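Local coordinates for protein EDTA monooxygenase (EDTA-degrading bacterium BNC1, PDB 5DQP) that probably oxidises EDTA with molecular oxygen as an FMN-dependent monooxygenase of the bacterial luciferase-like family, working with a partner flavin reductase, at residues 103-114 with 197-208. Sequence-based numbering, arbitrary orientation.
Sequences YTLARQIASVNL and PLNVPLPPYGPP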
ATOM      1  N   TYR A 103     -13.622  -1.390   4.121  1.00 21.63           N
ATOM      2  CA  TYR A 103     -13.266  -0.066   4.612  1.00 19.58           C
ATOM      3  C   TYR A 103     -11.771   0.160   4.453  1.00 22.11           C
ATOM      4  O   TYR A 103     -11.332   1.230   4.007  1.00 18.45           O
ATOM      5  CB  TYR A 103     -13.719   0.086   6.062  1.00 19.62           C
ATOM      6  CG  TYR A 103     -13.625   1.497   6.587  1.00 21.36           C
ATOM      7  CD1 TYR A 103     -12.451   1.957   7.158  1.00 23.25           C
ATOM      8  CD2 TYR A 103     -14.705   2.359   6.517  1.00 16.49           C
ATOM      9  CE1 TYR A 103     -12.348   3.233   7.637  1.00 20.96           C
ATOM     10  CE2 TYR A 103     -14.612   3.638   6.990  1.00 17.33           C
ATOM     11  CZ  TYR A 103     -13.419   4.066   7.554  1.00 21.59           C
ATOM     12  OH  TYR A 103     -13.270   5.332   8.060  1.00 23.72           O
ATOM     13  N   THR A 104     -10.979  -0.868   4.748  1.00 20.70           N
ATOM     14  CA  THR A 104      -9.546  -0.787   4.527  1.00 22.11           C
ATOM     15  C   THR A 104      -9.220  -0.563   3.053  1.00 21.08           C
ATOM     16  O   THR A 104      -8.459   0.346   2.706  1.00 23.98           O
ATOM     17  CB  THR A 104      -8.884  -2.053   5.046  1.00 24.12           C
ATOM     18  OG1 THR A 104      -9.113  -2.136   6.462  1.00 26.43           O
ATOM     19  CG2 THR A 104      -7.392  -1.993   4.777  1.00 19.33           C
ATOM     20  N   LEU A 105      -9.805  -1.360   2.165  1.00 17.59           N
ATOM     21  CA  LEU A 105      -9.502  -1.204   0.743  1.00 21.78           C
ATOM     22  C   LEU A 105      -9.946   0.160   0.218  1.00 18.43           C
ATOM     23  O   LEU A 105      -9.194   0.832  -0.501  1.00 20.63           O
ATOM     24  CB  LEU A 105     -10.149  -2.329  -0.060  1.00 20.63           C
ATOM     25  CG  LEU A 105      -9.765  -2.333  -1.541  1.00 21.88           C
ATOM     26  CD1 LEU A 105      -9.771  -3.721  -2.070  1.00 25.89           C
ATOM     27  CD2 LEU A 105     -10.756  -1.464  -2.337  1.00 27.89           C
ATOM     28  N   ALA A 106     -11.173   0.583   0.547  1.00 22.10           N
ATOM     29  CA  ALA A 106     -11.645   1.906   0.116  1.00 19.48           C
ATOM     30  C   ALA A 106     -10.652   2.995   0.525  1.00 22.99           C
ATOM     31  O   ALA A 106     -10.288   3.883  -0.263  1.00 20.24           O
ATOM     32  CB  ALA A 106     -13.031   2.188   0.722  1.00 16.92           C
ATOM     33  N   ARG A 107     -10.200   2.916   1.771  1.00 18.64           N
ATOM     34  CA  ARG A 107      -9.340   3.920   2.365  1.00 20.16           C
ATOM     35  C   ARG A 107      -7.927   3.883   1.781  1.00 21.63           C
ATOM     36  O   ARG A 107      -7.297   4.931   1.590  1.00 18.47           O
ATOM     37  CB  ARG A 107      -9.332   3.679   3.868  1.00 24.43           C
ATOM     38  CG  ARG A 107      -8.128   4.140   4.561  1.00 33.13           C
ATOM     39  CD  ARG A 107      -8.240   3.883   6.041  1.00 26.34           C
ATOM     40  NE  ARG A 107      -7.684   5.021   6.745  1.00 25.68           N
ATOM     41  CZ  ARG A 107      -7.000   4.937   7.873  1.00 25.10           C
ATOM     42  NH1 ARG A 107      -6.542   6.041   8.431  1.00 25.67           N
ATOM     43  NH2 ARG A 107      -6.776   3.753   8.438  1.00 21.94           N
ATOM     44  N   GLN A 108      -7.423   2.691   1.470  1.00 21.32           N
ATOM     45  CA  GLN A 108      -6.067   2.590   0.947  1.00 21.88           C
ATOM     46  C   GLN A 108      -5.997   3.000  -0.528  1.00 16.87           C
ATOM     47  O   GLN A 108      -5.083   3.729  -0.923  1.00 20.13           O
ATOM     48  CB  GLN A 108      -5.542   1.175   1.174  1.00 16.61           C
ATOM     49  CG  GLN A 108      -5.191   0.909   2.622  1.00 20.63           C
ATOM     50  CD  GLN A 108      -4.525  -0.447   2.810  1.00 28.18           C
ATOM     51  OE1 GLN A 108      -4.692  -1.340   1.985  1.00 26.46           O
ATOM     52  NE2 GLN A 108      -3.766  -0.604   3.898  1.00 27.28           N
ATOM     53  N   ILE A 109      -6.967   2.594  -1.344  1.00 18.67           N
ATOM     54  CA  ILE A 109      -6.998   3.091  -2.724  1.00 19.94           C
ATOM     55  C   ILE A 109      -7.253   4.601  -2.749  1.00 17.66           C
ATOM     56  O   ILE A 109      -6.663   5.329  -3.554  1.00 17.55           O
ATOM     57  CB  ILE A 109      -8.052   2.336  -3.557  1.00 16.93           C
ATOM     58  CG1 ILE A 109      -7.785   0.825  -3.544  1.00 17.49           C
ATOM     59  CG2 ILE A 109      -8.149   2.920  -4.998  1.00 16.66           C
ATOM     60  CD1 ILE A 109      -6.484   0.411  -4.186  1.00 21.04           C
ATOM     61  N   ALA A 110      -8.157   5.088  -1.901  1.00 16.45           N
ATOM     62  CA  ALA A 110      -8.460   6.520  -1.901  1.00 20.39           C
ATOM     63  C   ALA A 110      -7.273   7.330  -1.412  1.00 18.33           C
ATOM     64  O   ALA A 110      -7.027   8.439  -1.904  1.00 23.45           O
ATOM     65  CB  ALA A 110      -9.693   6.810  -1.042  1.00 13.80           C
ATOM     66  N   SER A 111      -6.514   6.788  -0.459  1.00 19.59           N
ATOM     67  CA  SER A 111      -5.322   7.478   0.010  1.00 17.53           C
ATOM     68  C   SER A 111      -4.285   7.566  -1.092  1.00 18.90           C
ATOM     69  O   SER A 111      -3.671   8.616  -1.287  1.00 21.06           O
ATOM     70  CB  SER A 111      -4.703   6.768   1.223  1.00 19.02           C
ATOM     71  OG  SER A 111      -5.600   6.639   2.302  1.00 23.64           O
ATOM     72  N   VAL A 112      -4.023   6.451  -1.784  1.00 16.71           N
ATOM     73  CA  VAL A 112      -2.923   6.490  -2.723  1.00 19.34           C
ATOM     74  C   VAL A 112      -3.315   7.345  -3.910  1.00 21.78           C
ATOM     75  O   VAL A 112      -2.471   8.042  -4.495  1.00 21.81           O
ATOM     76  CB  VAL A 112      -2.468   5.070  -3.132  1.00 18.19           C
ATOM     77  CG1 VAL A 112      -3.481   4.393  -4.067  1.00 18.80           C
ATOM     78  CG2 VAL A 112      -1.083   5.135  -3.760  1.00 17.30           C
ATOM     79  N   ASN A 113      -4.602   7.342  -4.259  1.00 18.75           N
ATOM     80  CA  ASN A 113      -5.079   8.184  -5.349  1.00 14.77           C
ATOM     81  C   ASN A 113      -4.869   9.654  -5.020  1.00 22.41           C
ATOM     82  O   ASN A 113      -4.241  10.402  -5.787  1.00 22.92           O
ATOM     83  CB  ASN A 113      -6.564   7.910  -5.620  1.00 16.36           C
ATOM     84  CG  ASN A 113      -7.040   8.544  -6.917  1.00 21.84           C
ATOM     85  OD1 ASN A 113      -6.378   8.424  -7.967  1.00 21.06           O
ATOM     86  ND2 ASN A 113      -8.179   9.214  -6.863  1.00 19.87           N
ATOM     87  N   LEU A 114      -5.400  10.076  -3.869  1.00 16.72           N
ATOM     88  CA  LEU A 114      -5.294  11.459  -3.413  1.00 23.39           C
ATOM     89  C   LEU A 114      -3.834  11.863  -3.215  1.00 21.99           C
ATOM     90  O   LEU A 114      -3.399  12.914  -3.700  1.00 21.11           O
ATOM     91  CB  LEU A 114      -6.101  11.625  -2.123  1.00 19.13           C
ATOM     92  CG  LEU A 114      -6.353  13.015  -1.539  1.00 26.88           C
ATOM     93  CD1 LEU A 114      -7.011  13.898  -2.559  1.00 25.40           C
ATOM     94  CD2 LEU A 114      -7.262  12.895  -0.316  1.00 16.87           C
ATOM     95  N   PRO A 197     -18.625   7.184   8.001  1.00 25.26           N
ATOM     96  CA  PRO A 197     -17.947   7.620   6.772  1.00 19.42           C
ATOM     97  C   PRO A 197     -16.489   7.154   6.665  1.00 20.61           C
ATOM     98  O   PRO A 197     -15.868   6.744   7.657  1.00 16.37           O
ATOM     99  CB  PRO A 197     -18.007   9.151   6.862  1.00 20.61           C
ATOM    100  CG  PRO A 197     -18.099   9.441   8.331  1.00 21.66           C
ATOM    101  CD  PRO A 197     -18.896   8.319   8.911  1.00 26.97           C
ATOM    102  N   LEU A 198     -15.976   7.206   5.434  1.00 19.14           N
ATOM    103  CA  LEU A 198     -14.557   7.050   5.174  1.00 17.05           C
ATOM    104  C   LEU A 198     -13.804   8.268   5.684  1.00 20.77           C
ATOM    105  O   LEU A 198     -14.305   9.389   5.623  1.00 21.82           O
ATOM    106  CB  LEU A 198     -14.315   6.898   3.680  1.00 13.78           C
ATOM    107  CG  LEU A 198     -12.994   6.354   3.165  1.00 18.86           C
ATOM    108  CD1 LEU A 198     -12.836   4.919   3.636  1.00 17.78           C
ATOM    109  CD2 LEU A 198     -12.989   6.438   1.624  1.00 17.86           C
ATOM    110  N   ASN A 199     -12.584   8.042   6.188  1.00 19.97           N
ATOM    111  CA  ASN A 199     -11.708   9.118   6.638  1.00 19.31           C
ATOM    112  C   ASN A 199     -10.685   9.540   5.572  1.00 18.86           C
ATOM    113  O   ASN A 199      -9.573   9.963   5.898  1.00 22.29           O
ATOM    114  CB  ASN A 199     -11.015   8.722   7.943  1.00 19.28           C
ATOM    115  CG  ASN A 199     -10.097   7.527   7.788  1.00 24.94           C
ATOM    116  OD1 ASN A 199     -10.145   6.802   6.795  1.00 23.55           O
ATOM    117  ND2 ASN A 199      -9.264   7.304   8.789  1.00 22.94           N
ATOM    118  N   VAL A 200     -11.050   9.471   4.302  1.00 21.65           N
ATOM    119  CA  VAL A 200     -10.257  10.036   3.215  1.00 20.62           C
ATOM    120  C   VAL A 200     -11.266  10.760   2.341  1.00 19.40           C
ATOM    121  O   VAL A 200     -12.277  10.161   1.972  1.00 21.18           O
ATOM    122  CB  VAL A 200      -9.503   8.964   2.406  1.00 20.10           C
ATOM    123  CG1 VAL A 200      -8.711   9.624   1.266  1.00 20.58           C
ATOM    124  CG2 VAL A 200      -8.592   8.120   3.298  1.00 22.44           C
ATOM    125  N   PRO A 201     -11.063  12.026   1.997  1.00 23.67           N
ATOM    126  CA  PRO A 201     -12.122  12.769   1.306  1.00 23.42           C
ATOM    127  C   PRO A 201     -12.117  12.547  -0.201  1.00 23.91           C
ATOM    128  O   PRO A 201     -11.078  12.317  -0.822  1.00 18.38           O
ATOM    129  CB  PRO A 201     -11.788  14.225   1.641  1.00 20.33           C
ATOM    130  CG  PRO A 201     -10.271  14.194   1.644  1.00 20.76           C
ATOM    131  CD  PRO A 201      -9.880  12.869   2.261  1.00 14.55           C
ATOM    132  N   LEU A 202     -13.311  12.644  -0.785  1.00 26.57           N
ATOM    133  CA  LEU A 202     -13.453  12.593  -2.230  1.00 20.67           C
ATOM    134  C   LEU A 202     -12.711  13.774  -2.841  1.00 23.39           C
ATOM    135  O   LEU A 202     -12.895  14.911  -2.394  1.00 25.50           O
ATOM    136  CB  LEU A 202     -14.924  12.648  -2.637  1.00 23.30           C
ATOM    137  CG  LEU A 202     -15.301  12.416  -4.105  1.00 26.15           C
ATOM    138  CD1 LEU A 202     -14.916  10.997  -4.542  1.00 21.70           C
ATOM    139  CD2 LEU A 202     -16.778  12.613  -4.269  1.00 28.05           C
ATOM    140  N   PRO A 203     -11.865  13.555  -3.831  1.00 25.98           N
ATOM    141  CA  PRO A 203     -11.195  14.673  -4.489  1.00 24.31           C
ATOM    142  C   PRO A 203     -12.165  15.395  -5.402  1.00 25.55           C
ATOM    143  O   PRO A 203     -13.193  14.827  -5.787  1.00 24.17           O
ATOM    144  CB  PRO A 203     -10.072  13.992  -5.292  1.00 23.23           C
ATOM    145  CG  PRO A 203      -9.990  12.562  -4.717  1.00 24.67           C
ATOM    146  CD  PRO A 203     -11.403  12.253  -4.339  1.00 22.45           C
ATOM    147  N   PRO A 204     -11.853  16.633  -5.798  1.00 26.66           N
ATOM    148  CA  PRO A 204     -12.752  17.362  -6.698  1.00 27.12           C
ATOM    149  C   PRO A 204     -12.801  16.788  -8.100  1.00 31.00           C
ATOM    150  O   PRO A 204     -13.759  17.053  -8.835  1.00 32.21           O
ATOM    151  CB  PRO A 204     -12.170  18.784  -6.694  1.00 28.45           C
ATOM    152  CG  PRO A 204     -10.733  18.590  -6.377  1.00 28.84           C
ATOM    153  CD  PRO A 204     -10.686  17.443  -5.402  1.00 26.62           C
ATOM    154  N   TYR A 205     -11.827  15.991  -8.501  1.00 26.40           N
ATOM    155  CA  TYR A 205     -11.867  15.382  -9.824  1.00 27.87           C
ATOM    156  C   TYR A 205     -12.425  13.949  -9.806  1.00 29.39           C
ATOM    157  O   TYR A 205     -12.396  13.267 -10.835  1.00 25.30           O
ATOM    158  CB  TYR A 205     -10.466  15.425 -10.439  1.00 27.94           C
ATOM    159  CG  TYR A 205      -9.426  14.975  -9.443  1.00 24.40           C
ATOM    160  CD1 TYR A 205      -9.234  13.623  -9.190  1.00 22.93           C
ATOM    161  CD2 TYR A 205      -8.652  15.892  -8.740  1.00 25.88           C
ATOM    162  CE1 TYR A 205      -8.326  13.199  -8.261  1.00 19.65           C
ATOM    163  CE2 TYR A 205      -7.712  15.466  -7.808  1.00 23.61           C
ATOM    164  CZ  TYR A 205      -7.552  14.120  -7.580  1.00 23.22           C
ATOM    165  OH  TYR A 205      -6.626  13.678  -6.663  1.00 23.79           O
ATOM    166  N   GLY A 206     -12.936  13.478  -8.672  1.00 28.91           N
ATOM    167  CA  GLY A 206     -13.698  12.252  -8.652  1.00 25.88           C
ATOM    168  C   GLY A 206     -12.965  11.089  -8.020  1.00 23.13           C
ATOM    169  O   GLY A 206     -11.793  11.190  -7.653  1.00 24.48           O
ATOM    170  N   PRO A 207     -13.640   9.942  -7.938  1.00 22.13           N
ATOM    171  CA  PRO A 207     -13.093   8.774  -7.226  1.00 19.26           C
ATOM    172  C   PRO A 207     -12.064   8.018  -8.059  1.00 23.47           C
ATOM    173  O   PRO A 207     -11.887   8.282  -9.261  1.00 22.60           O
ATOM    174  CB  PRO A 207     -14.352   7.925  -6.979  1.00 18.19           C
ATOM    175  CG  PRO A 207     -15.196   8.183  -8.185  1.00 26.36           C
ATOM    176  CD  PRO A 207     -14.989   9.675  -8.473  1.00 24.82           C
ATOM    177  N   PRO A 208     -11.347   7.064  -7.452  1.00 23.64           N
ATOM    178  CA  PRO A 208     -10.400   6.256  -8.223  1.00 18.44           C
ATOM    179  C   PRO A 208     -11.079   5.530  -9.367  1.00 22.07           C
ATOM    180  O   PRO A 208     -12.229   5.101  -9.258  1.00 21.98           O
ATOM    181  CB  PRO A 208      -9.863   5.252  -7.191  1.00 18.16           C
ATOM    182  CG  PRO A 208     -10.102   5.928  -5.853  1.00 19.44           C
ATOM    183  CD  PRO A 208     -11.409   6.630  -6.038  1.00 14.79           C
TER
HETATM  184  O   HOH W   1      -7.118   7.975   6.289  1.00 29.13           O
HETATM  185  O   HOH W   2      -9.780  10.154  -9.165  1.00 20.35           O
HETATM  186  O   HOH W   3      -4.954  15.244  -5.484  1.00 37.85           O
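Leu198 lays its CD1 methyl over one face of the Tyr103 ring, 4.1 Å from the centroid and 15° off the ring normal, a CH-pi contact. The ring stands where it does because its CG is anti to the backbone N (chi1 -169°), which carries the hydroxyl out to the loop; there OH donates to Pro197 O (3.0 Å), in the carbonyl plane and on a lone pair. One aromatic residue thus offers a face to a methyl and a hydroxyl to a carbonyl. Further along helix 102-115, small Ala110 lets Val200 settle close, CB to CG1 3.8 Å, while Val200 CG2 touches Ser111 OG, a hydroxyl that donates to Arg107 O on its own helix. Leu114 spreads its branches: CD2 meets Pro201 CD at 3.7 Å, with the two side chains nearly perpendicular, and CD1 meets Pro203 CG. Ile109 CG2 abuts Pro208 CB at 3.6 Å. Prolines suit this irregular loop, since their rings give apolar surface and demand no backbone N-H partner. Asn113 works at both ends of its amide, ND2 reaching Gly206 O through a water and OD1 accepting from Ile120 N. Arg107 NH1 shares another water with Asn199 O and forms a salt bridge with Asp57 of the second subunit. The chemistry is therefore an apolar seam crossed by a direct hydrogen bond and water bridges, joining the loop before strand 210-213 to a TIM-barrel helix at the dimer interface.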